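Local atomic coordinates of putative SnoaL-like polyketide cyclase (Shewanella putrefaciens, PDB entry 3GZB), a protein that probably acts as a polyketide cyclase-like lyase of the SnoaL family within the NTF2 clan, although its substrate and reaction remain unestablished. Residues 39-44 with 65-70; 75-80 with 106-111; 48-53 with 59-64; 28-33 with 124-129. All blocks are in the same frame, centred on the assembly; numbering follows the deposited sequence. Where two conformers were deposited one is given.

Contacts 1, 3 and 4 form a connected group, whereas contact 2 lies further out on the loops. Contact 1 sits about 9 Å, centre to centre, from contact 3 and about 12 Å from contact 4; helix 63-73 is shared by contacts 1 and 3, and L41 of contact 1 packs on Y29 of contact 4. Contact 2 is about 22 Å from contacts 3 and 4 by their centres, yet Y80 OH reaches L33. Molecules of (4R)-2-methylpentane-2,4-diol, probably from crystallisation, lie about 3 Å from the L70 side chain, 4 Å from that of F51 and 6 Å from that of M30 (nearest atoms); one bonds Y80 OH. This is consistent with a pocket hereabouts.

Contact 1: 39-44 with 65-70; sequences KTLITF and FIIDFL
L41 and I42 meet I67 and L70 almost entirely through aliphatic branches, and the rings lie behind this seam: F44 has the carbonyl O of L41 at its edge, in plane, and meets Y29 edge-to-face, while on helix 63-73 the ring of F69 stacks with Y60. At the seam itself, I67 is the wedge. Its CG1 stands beside the backbone N, and a turn at chi2 (-76°) swings CD1 into the angle between L41 and I42, where it lies 4.0 Å from L41 CD2 and equally 4.0 Å from the backbone N of I42. The L41 and I67 chains run antiparallel alongside one another. I42, by contrast, lies roughly perpendicular to I67, its CG1 3.8 Å from I67 CG1. One turn further along the helix, L70 meets L41 in the same manner; the 3.5 Å between L41 CD2 and L70 CD1 is closer than two methyl groups normally sit, so packing is tightest here. L41 brings CD2 to this point with CG anti to its own N (chi1 -158°). Behind the seam, T43 OG1 donates to T40 O at 2.7 Å, in the carbonyl plane, and F44 N bonds L41 O at 2.9 Å; these bonds close the turn that follows L41 and I42. Y45 touches both I67 and L70, and L41 also rests on Y29 and L33 of helix 21-34. The result is apolar helix-to-helix packing between 38-42 and 63-73, consistent with the helical layer that accompanies the curved sheet in NTF2-like folds.

Contact 2: 75-80 with 106-111; sequences QGVLEY and GEQFGK. With EDO (1,2-ethanediol), chain M.
Q108 reaches Q75 and V77 with one bent side chain, and the close packing is confined to that reach. Two conformers of Q108 were modelled; the geometry here is that of one, and whether the second keeps the bond is not established. A turn at chi2 (-64°) folds the chain so that CG lies 3.6 Å from V77 CG2 while the terminal amide passes on to the backbone of Q75. There Q108 NE2 donates to Q75 O at 3.0 Å with an N-H...O angle of 159°. The donor lies in the carbonyl plane on a lone pair, and the acceptor is only 10° out of the Q108 amide plane. The other side is looser: beyond its CB, which lies 3.7 Å from Q108 NE2, the exposed Q75 side chain is extended, and further along the loop E79 O accepts from O1 of an ethanediol at 2.9 Å. The turn bearing Q108 is drawn together at G106 O, which takes F109 N and K111 N from opposite faces of its plane. V77 and F109 both pack on F102 of strand 93-103, which places the loop between helix 63-73 and strand 81-84 beside the turn from strand 105-106 into strand 115-129.

Contact 3: 48-53 with 59-64; sequences DSIFFD and KYTGGR. With EDO (1,2-ethanediol), chain N.
F51 and Y60 form a hydrogen-bonded antiparallel pair, F51 N to Y60 O at 2.9 Å and Y60 N to F51 O at 2.8 Å, flanked by the non-hydrogen-bonded pairs I50-T61 and F52-K59, with the strand axes at 173°. Beyond them, G62 N donates to S49 O at 2.8 Å, almost straight at 176°. On the I50, F52, K59 and T61 face, K59 runs fully extended, CG anti to its backbone N, between its two neighbours. Its CB sits over one face of the F52 ring, 4.0 Å from the centroid and offset toward the rim, a CH-pi contact. In the conformer described, one of two modelled for K59, its CG and CE each lie 3.8 Å from I50 CG2. T61 stands alongside I50, with OG1 3.9 Å from I50 CG1. Cutting I50 back to an alanine would take away CG1, CG2 and CD1, and is likely to open a gap beside T61 and let the K59 chain shift. On the other face, F51 and Y60 meet CB to CB at 4.4 Å, and both touch I66 of helix 63-73. S49 OG bonds V135 O, tying S49 to strand 134-142. This is a beta hairpin whose second strand passes through G62, the N-cap, directly into helix 63-73.

Contact 4: 28-33 with 124-129; sequences KYMDAL and TSLKLD
Y29 holds its ring anti to the backbone N (chi1 174°) and L126 sets CG beside its own N (chi1 -54°), and these two settings bring the ring and the isopropyl group together across the gap between helix and strand. Both branches of L126 meet the CD2-CE2 part of the ring, obliquely: CD1 is 3.6 Å from Y29 CD2, and CD2 is 3.7 Å from Y29 CE2. M30, a selenomethionine, brings SE to 4.4 Å from L126 CD1 and 4.3 Å from T124 CG2; L126 CD1 is thus touched by both helix residues. The contact is wholly apolar, and the axes of the two segments, inclined at 123°, come no nearer than 11.4 Å, so long side chains do the bridging. Polar ends are satisfied beyond it: Y29 OH bonds Y45 OH and H138 ND1, and T124 OG1 bonds D140 OD1 and Y100 OH. A phenylalanine in place of Y29 would lose that hydroxyl and would probably leave Y45 and H138 without the partner that links them at this spot. All four touching residues are buried. Helix 21-34 thus lies across strand 115-129, whose neighbour 93-103 supplies M96 to M30, T124 and L126. On the other side of strand 115-129, strand 134-142 places H138 against T124 and L126, and A32 of helix 21-34 packs on T40 of helix 38-42.

Contact 1: 39-44 with 65-70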
# COMPACT_ATOMS: atom_id res chain seq x y z
N LYS A 39 -3.64 -22.98 11.87
CA LYS A 39 -3.45 -24.25 11.15
C LYS A 39 -3.43 -24.03 9.65
O LYS A 39 -2.53 -24.52 8.93
CB LYS A 39 -4.54 -25.27 11.57
CG LYS A 39 -4.29 -26.62 10.94
CD LYS A 39 -5.39 -27.65 11.22
CE LYS A 39 -5.17 -28.93 10.38
NZ LYS A 39 -6.46 -29.48 9.83
N THR A 40 -4.35 -23.21 9.15
CA THR A 40 -4.37 -22.87 7.73
C THR A 40 -3.25 -21.92 7.41
O THR A 40 -2.58 -22.05 6.40
CB THR A 40 -5.71 -22.25 7.33
OG1 THR A 40 -6.76 -23.21 7.54
CG2 THR A 40 -5.71 -21.77 5.87
N LEU A 41 -3.07 -20.91 8.26
CA LEU A 41 -2.09 -19.88 7.97
C LEU A 41 -0.69 -20.44 7.78
O LEU A 41 0.02 -20.03 6.85
CB LEU A 41 -2.08 -18.79 9.05
CG LEU A 41 -1.50 -17.44 8.59
CD1 LEU A 41 -2.43 -16.76 7.60
CD2 LEU A 41 -1.20 -16.47 9.76
N ILE A 42 -0.29 -21.41 8.60
CA ILE A 42 1.09 -21.87 8.49
C ILE A 42 1.33 -22.60 7.16
O ILE A 42 2.49 -22.65 6.71
CB ILE A 42 1.54 -22.66 9.72
CG1 ILE A 42 3.08 -22.67 9.83
CG2 ILE A 42 0.91 -24.03 9.68
CD1 ILE A 42 3.61 -23.35 11.10
N THR A 43 0.28 -23.13 6.53
CA THR A 43 0.42 -23.73 5.17
C THR A 43 0.89 -22.73 4.13
O THR A 43 1.41 -23.12 3.08
CB THR A 43 -0.85 -24.41 4.66
OG1 THR A 43 -1.81 -23.47 4.21
CG2 THR A 43 -1.47 -25.38 5.70
N PHE A 44 0.73 -21.43 4.39
CA PHE A 44 1.13 -20.43 3.44
C PHE A 44 2.58 -19.97 3.67
O PHE A 44 3.08 -19.14 2.90
CB PHE A 44 0.25 -19.17 3.56
CG PHE A 44 -1.12 -19.32 2.96
CD1 PHE A 44 -2.19 -19.76 3.73
CD2 PHE A 44 -1.35 -18.97 1.64
CE1 PHE A 44 -3.47 -19.86 3.14
CE2 PHE A 44 -2.62 -19.08 1.08
CZ PHE A 44 -3.65 -19.52 1.82
N PHE A 65 8.59 -18.53 13.21
CA PHE A 65 8.76 -17.29 13.97
C PHE A 65 7.56 -16.35 13.74
O PHE A 65 7.14 -15.66 14.67
CB PHE A 65 10.04 -16.60 13.49
CG PHE A 65 11.34 -17.28 13.86
CD1 PHE A 65 11.43 -18.47 14.56
CD2 PHE A 65 12.53 -16.72 13.45
CE1 PHE A 65 12.66 -19.06 14.88
CE2 PHE A 65 13.75 -17.32 13.75
CZ PHE A 65 13.82 -18.48 14.46
N ILE A 66 7.04 -16.33 12.52
CA ILE A 66 5.89 -15.48 12.20
C ILE A 66 4.67 -15.96 13.01
O ILE A 66 4.01 -15.17 13.67
CB ILE A 66 5.59 -15.45 10.70
CG1 ILE A 66 6.75 -14.89 9.92
CG2 ILE A 66 4.26 -14.71 10.43
CD1 ILE A 66 6.66 -15.14 8.39
N ILE A 67 4.41 -17.28 12.97
CA ILE A 67 3.23 -17.82 13.66
C ILE A 67 3.32 -17.56 15.16
O ILE A 67 2.34 -17.21 15.82
CB ILE A 67 3.00 -19.31 13.35
CG1 ILE A 67 2.62 -19.49 11.86
CG2 ILE A 67 1.92 -19.96 14.29
CD1 ILE A 67 1.18 -19.12 11.49
N ASP A 68 4.50 -17.78 15.75
CA ASP A 68 4.61 -17.50 17.19
C ASP A 68 4.35 -16.04 17.53
O ASP A 68 3.65 -15.76 18.50
CB ASP A 68 5.98 -17.94 17.74
CG ASP A 68 6.00 -17.98 19.22
OD1 ASP A 68 5.44 -18.95 19.77
OD2 ASP A 68 6.58 -17.08 19.87
N PHE A 69 4.91 -15.12 16.77
CA PHE A 69 4.67 -13.70 16.95
C PHE A 69 3.17 -13.36 16.83
O PHE A 69 2.63 -12.64 17.69
CB PHE A 69 5.56 -12.89 15.98
CG PHE A 69 4.90 -11.67 15.39
CD1 PHE A 69 4.73 -10.54 16.12
CD2 PHE A 69 4.48 -11.69 14.09
CE1 PHE A 69 4.11 -9.42 15.55
CE2 PHE A 69 3.84 -10.58 13.52
CZ PHE A 69 3.67 -9.46 14.26
N LEU A 70 2.52 -13.90 15.82
CA LEU A 70 1.07 -13.63 15.59
C LEU A 70 0.24 -14.16 16.75
O LEU A 70 -0.63 -13.45 17.27
CB LEU A 70 0.60 -14.24 14.29
CG LEU A 70 1.16 -13.62 13.05
CD1 LEU A 70 0.74 -14.47 11.80
CD2 LEU A 70 0.67 -12.15 12.92

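Contact 2: 75-80 with 106-111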
# COMPACT_ATOMS: atom_id res chain seq x y z
N GLN A 75 -3.25 -12.88 21.63
CA GLN A 75 -3.84 -13.47 22.82
C GLN A 75 -5.03 -12.66 23.26
O GLN A 75 -4.89 -11.47 23.53
CB GLN A 75 -2.82 -13.60 23.95
CG GLN A 75 -3.46 -14.15 25.22
CD GLN A 75 -2.60 -14.38 26.44
OE1 GLN A 75 -3.16 -14.73 27.49
NE2 GLN A 75 -1.31 -14.13 26.36
N GLY A 76 -6.18 -13.32 23.28
CA GLY A 76 -7.42 -12.67 23.75
C GLY A 76 -8.17 -11.85 22.70
O GLY A 76 -9.25 -11.33 22.99
N VAL A 77 -7.60 -11.70 21.53
CA VAL A 77 -8.20 -10.88 20.48
C VAL A 77 -9.23 -11.73 19.75
O VAL A 77 -8.94 -12.85 19.31
CB VAL A 77 -7.12 -10.33 19.53
CG1 VAL A 77 -7.76 -9.46 18.41
CG2 VAL A 77 -6.09 -9.50 20.36
N LEU A 78 -10.43 -11.18 19.57
CA LEU A 78 -11.49 -11.84 18.84
C LEU A 78 -11.26 -11.72 17.33
O LEU A 78 -10.42 -10.89 16.91
CB LEU A 78 -12.85 -11.23 19.24
CG LEU A 78 -13.24 -11.38 20.71
CD1 LEU A 78 -14.59 -10.62 20.96
CD2 LEU A 78 -13.29 -12.84 21.12
N GLU A 79 -11.99 -12.46 16.52
CA GLU A 79 -11.86 -12.28 15.07
C GLU A 79 -11.98 -10.79 14.74
O GLU A 79 -12.84 -10.09 15.31
CB GLU A 79 -12.93 -13.05 14.30
CG GLU A 79 -12.94 -12.78 12.81
CD GLU A 79 -13.85 -13.69 11.99
OE1 GLU A 79 -14.52 -14.56 12.59
OE2 GLU A 79 -13.89 -13.48 10.74
N TYR A 80 -11.13 -10.33 13.83
CA TYR A 80 -11.16 -8.95 13.36
C TYR A 80 -11.41 -8.95 11.86
O TYR A 80 -11.38 -9.98 11.22
CB TYR A 80 -9.91 -8.19 13.74
CG TYR A 80 -8.60 -8.70 13.20
CD1 TYR A 80 -7.99 -9.85 13.72
CD2 TYR A 80 -7.92 -7.99 12.22
CE1 TYR A 80 -6.76 -10.30 13.24
CE2 TYR A 80 -6.67 -8.42 11.75
CZ TYR A 80 -6.09 -9.57 12.30
OH TYR A 80 -4.85 -10.01 11.89
N GLY A 106 -9.95 -5.25 25.43
CA GLY A 106 -8.93 -4.27 25.09
C GLY A 106 -7.55 -4.50 25.67
O GLY A 106 -6.67 -3.63 25.56
N GLU A 107 -7.31 -5.65 26.31
CA GLU A 107 -6.00 -5.90 26.92
C GLU A 107 -4.82 -5.62 25.99
O GLU A 107 -3.85 -4.96 26.40
CB GLU A 107 -5.90 -7.34 27.44
CG GLU A 107 -6.48 -7.51 28.83
CD GLU A 107 -7.99 -7.46 28.91
OE1 GLU A 107 -8.65 -7.61 27.86
OE2 GLU A 107 -8.49 -7.29 30.06
N GLN A 108 -4.84 -6.14 24.77
CA GLN A 108 -3.72 -5.97 23.82
C GLN A 108 -3.58 -4.54 23.32
O GLN A 108 -2.58 -4.18 22.69
CB GLN A 108 -3.85 -6.88 22.58
CG GLN A 108 -3.73 -8.35 22.85
CD GLN A 108 -2.37 -8.78 23.38
OE1 GLN A 108 -1.37 -8.07 23.25
NE2 GLN A 108 -2.34 -9.96 23.97
N PHE A 109 -4.61 -3.73 23.53
CA PHE A 109 -4.64 -2.35 23.08
C PHE A 109 -4.38 -1.36 24.24
O PHE A 109 -4.67 -0.17 24.10
CB PHE A 109 -6.00 -2.04 22.44
CG PHE A 109 -6.25 -2.80 21.18
CD1 PHE A 109 -6.83 -4.07 21.23
CD2 PHE A 109 -5.89 -2.27 19.97
CE1 PHE A 109 -7.05 -4.77 20.03
CE2 PHE A 109 -6.11 -2.97 18.79
CZ PHE A 109 -6.70 -4.20 18.86
N GLY A 110 -3.86 -1.85 25.37
CA GLY A 110 -3.64 -0.97 26.53
C GLY A 110 -4.89 -0.56 27.32
O GLY A 110 -4.84 0.41 28.07
N LYS A 111 -5.99 -1.30 27.16
CA LYS A 111 -7.28 -0.99 27.78
C LYS A 111 -7.81 -2.22 28.52
O LYS A 111 -8.86 -2.76 28.19
CB LYS A 111 -8.28 -0.49 26.74
CG LYS A 111 -7.83 0.76 26.00
CD LYS A 111 -7.79 2.00 26.83
CE LYS A 111 -7.26 3.15 25.98
NZ LYS A 111 -7.42 4.48 26.62
C1 EDO M . -14.63 -6.84 14.35
O1 EDO M . -13.79 -7.37 15.41
C2 EDO M . -15.84 -7.70 14.15
O2 EDO M . -16.61 -7.38 15.32

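Contact 3: 48-53 with 59-64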
# COMPACT_ATOMS: atom_id res chain seq x y z
N ASP A 48 11.54 -19.32 4.54
CA ASP A 48 11.99 -18.09 3.90
C ASP A 48 10.91 -17.01 3.90
O ASP A 48 11.20 -15.89 3.51
CB ASP A 48 12.40 -18.34 2.43
CG ASP A 48 13.60 -19.32 2.31
OD1 ASP A 48 14.54 -19.20 3.11
OD2 ASP A 48 13.51 -20.19 1.43
N SER A 49 9.69 -17.32 4.33
CA SER A 49 8.62 -16.31 4.27
C SER A 49 8.95 -15.14 5.20
O SER A 49 9.50 -15.35 6.27
CB SER A 49 7.25 -16.91 4.67
OG SER A 49 6.83 -17.94 3.79
N ILE A 50 8.55 -13.95 4.78
CA ILE A 50 8.79 -12.73 5.52
C ILE A 50 7.46 -12.08 5.88
O ILE A 50 6.55 -11.99 5.03
CB ILE A 50 9.57 -11.76 4.68
CG1 ILE A 50 10.99 -12.29 4.44
CG2 ILE A 50 9.67 -10.37 5.36
CD1 ILE A 50 11.68 -11.56 3.33
N PHE A 51 7.30 -11.66 7.15
CA PHE A 51 6.22 -10.80 7.60
C PHE A 51 6.89 -9.48 8.03
O PHE A 51 7.69 -9.50 8.99
CB PHE A 51 5.45 -11.45 8.76
CG PHE A 51 4.13 -10.79 9.08
CD1 PHE A 51 4.10 -9.53 9.67
CD2 PHE A 51 2.93 -11.41 8.78
CE1 PHE A 51 2.89 -8.91 9.94
CE2 PHE A 51 1.73 -10.77 9.06
CZ PHE A 51 1.74 -9.53 9.63
N PHE A 52 6.65 -8.39 7.33
CA PHE A 52 7.32 -7.10 7.62
C PHE A 52 6.28 -6.04 7.89
O PHE A 52 5.62 -5.56 6.96
CB PHE A 52 8.22 -6.74 6.42
CG PHE A 52 9.19 -5.61 6.66
CD1 PHE A 52 9.33 -4.97 7.84
CD2 PHE A 52 10.03 -5.24 5.61
CE1 PHE A 52 10.27 -3.95 8.01
CE2 PHE A 52 10.98 -4.24 5.78
CZ PHE A 52 11.10 -3.62 7.00
N ASP A 53 6.13 -5.64 9.15
CA ASP A 53 5.39 -4.42 9.46
C ASP A 53 6.39 -3.27 9.31
O ASP A 53 7.23 -3.02 10.19
CB ASP A 53 4.73 -4.49 10.80
CG ASP A 53 3.89 -3.22 11.12
OD1 ASP A 53 4.25 -2.12 10.64
OD2 ASP A 53 2.93 -3.38 11.88
N LYS A 59 10.61 -6.88 11.05
CA LYS A 59 10.67 -7.88 10.00
C LYS A 59 10.96 -9.27 10.58
O LYS A 59 12.04 -9.49 11.13
CB LYS A 59 11.73 -7.51 8.97
CG LYS A 59 11.88 -8.50 7.83
CD LYS A 59 13.03 -8.11 6.91
CE LYS A 59 13.21 -9.10 5.76
NZ LYS A 59 14.37 -8.72 4.88
N TYR A 60 9.99 -10.18 10.47
CA TYR A 60 10.10 -11.58 10.95
C TYR A 60 10.40 -12.45 9.74
O TYR A 60 9.68 -12.36 8.71
CB TYR A 60 8.82 -12.05 11.60
CG TYR A 60 8.52 -11.40 12.93
CD1 TYR A 60 7.96 -10.13 12.97
CD2 TYR A 60 8.84 -12.03 14.15
CE1 TYR A 60 7.74 -9.49 14.18
CE2 TYR A 60 8.63 -11.42 15.37
CZ TYR A 60 8.08 -10.11 15.38
OH TYR A 60 7.87 -9.46 16.59
N THR A 61 11.38 -13.33 9.85
CA THR A 61 11.69 -14.26 8.78
C THR A 61 11.54 -15.68 9.26
O THR A 61 12.22 -16.11 10.19
CB THR A 61 13.08 -14.07 8.18
OG1 THR A 61 13.22 -12.75 7.64
CG2 THR A 61 13.31 -15.07 7.04
N GLY A 62 10.73 -16.45 8.53
CA GLY A 62 10.49 -17.85 8.82
C GLY A 62 9.10 -18.10 9.37
O GLY A 62 8.70 -17.53 10.37
N GLY A 63 8.36 -19.02 8.76
CA GLY A 63 6.99 -19.28 9.17
C GLY A 63 6.81 -19.60 10.63
O GLY A 63 5.84 -19.16 11.24
N ARG A 64 7.72 -20.37 11.25
CA ARG A 64 7.56 -20.67 12.66
C ARG A 64 7.68 -19.41 13.54
O ARG A 64 6.98 -19.25 14.52
CB ARG A 64 8.50 -21.78 13.13
CG ARG A 64 8.30 -23.03 12.33
CD ARG A 64 9.13 -24.17 12.89
NE ARG A 64 9.00 -25.33 12.00
CZ ARG A 64 7.96 -26.16 12.05
NH1 ARG A 64 6.98 -25.99 12.92
NH2 ARG A 64 7.92 -27.16 11.17
C1 EDO N . 14.16 -4.50 9.82
O1 EDO N . 15.47 -4.73 10.35
C2 EDO N . 13.24 -4.44 11.01
O2 EDO N . 13.20 -5.69 11.72

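Contact 4: 28-33 with 124-129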
# COMPACT_ATOMS: atom_id res chain seq x y z
N LYS A 28 -8.09 -16.01 0.69
CA LYS A 28 -7.97 -17.19 1.57
C LYS A 28 -6.99 -16.94 2.71
O LYS A 28 -7.27 -17.25 3.88
CB LYS A 28 -7.51 -18.41 0.77
CG LYS A 28 -8.51 -18.81 -0.34
CD LYS A 28 -8.25 -20.19 -0.81
CE LYS A 28 -9.40 -20.75 -1.62
NZ LYS A 28 -9.19 -22.20 -1.79
N TYR A 29 -5.84 -16.39 2.36
CA TYR A 29 -4.83 -16.04 3.38
C TYR A 29 -5.34 -15.04 4.41
O TYR A 29 -5.19 -15.26 5.61
CB TYR A 29 -3.58 -15.57 2.71
CG TYR A 29 -2.50 -15.03 3.62
CD1 TYR A 29 -1.58 -15.86 4.20
CD2 TYR A 29 -2.40 -13.68 3.91
CE1 TYR A 29 -0.54 -15.33 4.97
CE2 TYR A 29 -1.40 -13.16 4.68
CZ TYR A 29 -0.48 -13.99 5.24
OH TYR A 29 0.57 -13.51 5.99
N MSE A 30 -5.95 -13.94 3.92
CA MSE A 30 -6.42 -12.92 4.83
C MSE A 30 -7.58 -13.41 5.70
O MSE A 30 -7.71 -12.97 6.84
CB MSE A 30 -6.81 -11.67 4.07
CG MSE A 30 -5.67 -11.01 3.36
SE MSE A 30 -4.20 -10.42 4.47
CE MSE A 30 -5.16 -9.25 5.68
N ASP A 31 -8.47 -14.23 5.15
CA ASP A 31 -9.54 -14.80 5.99
C ASP A 31 -8.91 -15.66 7.10
O ASP A 31 -9.31 -15.53 8.27
CB ASP A 31 -10.55 -15.60 5.14
CG ASP A 31 -11.62 -14.70 4.51
OD1 ASP A 31 -11.79 -13.59 5.04
OD2 ASP A 31 -12.27 -15.09 3.51
N ALA A 32 -7.93 -16.48 6.78
CA ALA A 32 -7.23 -17.27 7.82
C ALA A 32 -6.58 -16.39 8.88
O ALA A 32 -6.71 -16.62 10.08
CB ALA A 32 -6.19 -18.24 7.20
N LEU A 33 -5.88 -15.36 8.43
CA LEU A 33 -5.18 -14.47 9.36
C LEU A 33 -6.14 -13.79 10.33
O LEU A 33 -5.93 -13.80 11.54
CB LEU A 33 -4.42 -13.41 8.54
CG LEU A 33 -3.65 -12.35 9.33
CD1 LEU A 33 -2.40 -12.98 10.02
CD2 LEU A 33 -3.22 -11.21 8.39
N THR A 124 -1.85 -3.32 2.96
CA THR A 124 -1.20 -4.65 3.10
C THR A 124 -0.89 -5.17 1.69
O THR A 124 -1.78 -5.16 0.82
CB THR A 124 -2.13 -5.63 3.82
OG1 THR A 124 -2.28 -5.15 5.16
CG2 THR A 124 -1.58 -7.07 3.82
N SER A 125 0.34 -5.62 1.44
CA SER A 125 0.67 -6.27 0.19
C SER A 125 1.16 -7.65 0.47
O SER A 125 1.81 -7.94 1.49
CB SER A 125 1.68 -5.48 -0.63
OG SER A 125 2.95 -5.39 0.05
N LEU A 126 0.86 -8.56 -0.45
CA LEU A 126 1.32 -9.95 -0.41
C LEU A 126 2.03 -10.27 -1.71
O LEU A 126 1.47 -10.06 -2.79
CB LEU A 126 0.15 -10.93 -0.23
CG LEU A 126 -0.79 -10.69 0.95
CD1 LEU A 126 -1.94 -11.71 0.92
CD2 LEU A 126 -0.03 -10.76 2.25
N LYS A 127 3.23 -10.81 -1.60
CA LYS A 127 3.90 -11.40 -2.75
C LYS A 127 3.70 -12.91 -2.61
O LYS A 127 4.06 -13.50 -1.57
CB LYS A 127 5.39 -11.04 -2.75
CG LYS A 127 6.15 -11.43 -4.00
CD LYS A 127 5.61 -10.75 -5.27
CE LYS A 127 6.51 -11.09 -6.47
NZ LYS A 127 5.84 -10.88 -7.78
N LEU A 128 3.10 -13.53 -3.63
CA LEU A 128 2.69 -14.89 -3.61
C LEU A 128 3.56 -15.75 -4.52
O LEU A 128 4.03 -15.30 -5.58
CB LEU A 128 1.25 -15.00 -4.11
CG LEU A 128 0.26 -14.15 -3.29
CD1 LEU A 128 -1.11 -14.18 -3.97
CD2 LEU A 128 0.16 -14.60 -1.91
N ASP A 129 3.76 -16.99 -4.08
CA ASP A 129 4.33 -18.08 -4.91
C ASP A 129 3.14 -18.97 -5.26
O ASP A 129 2.66 -19.77 -4.42
CB ASP A 129 5.42 -18.79 -4.09
CG ASP A 129 5.93 -20.08 -4.74
OD1 ASP A 129 5.43 -20.47 -5.80
OD2 ASP A 129 6.82 -20.71 -4.10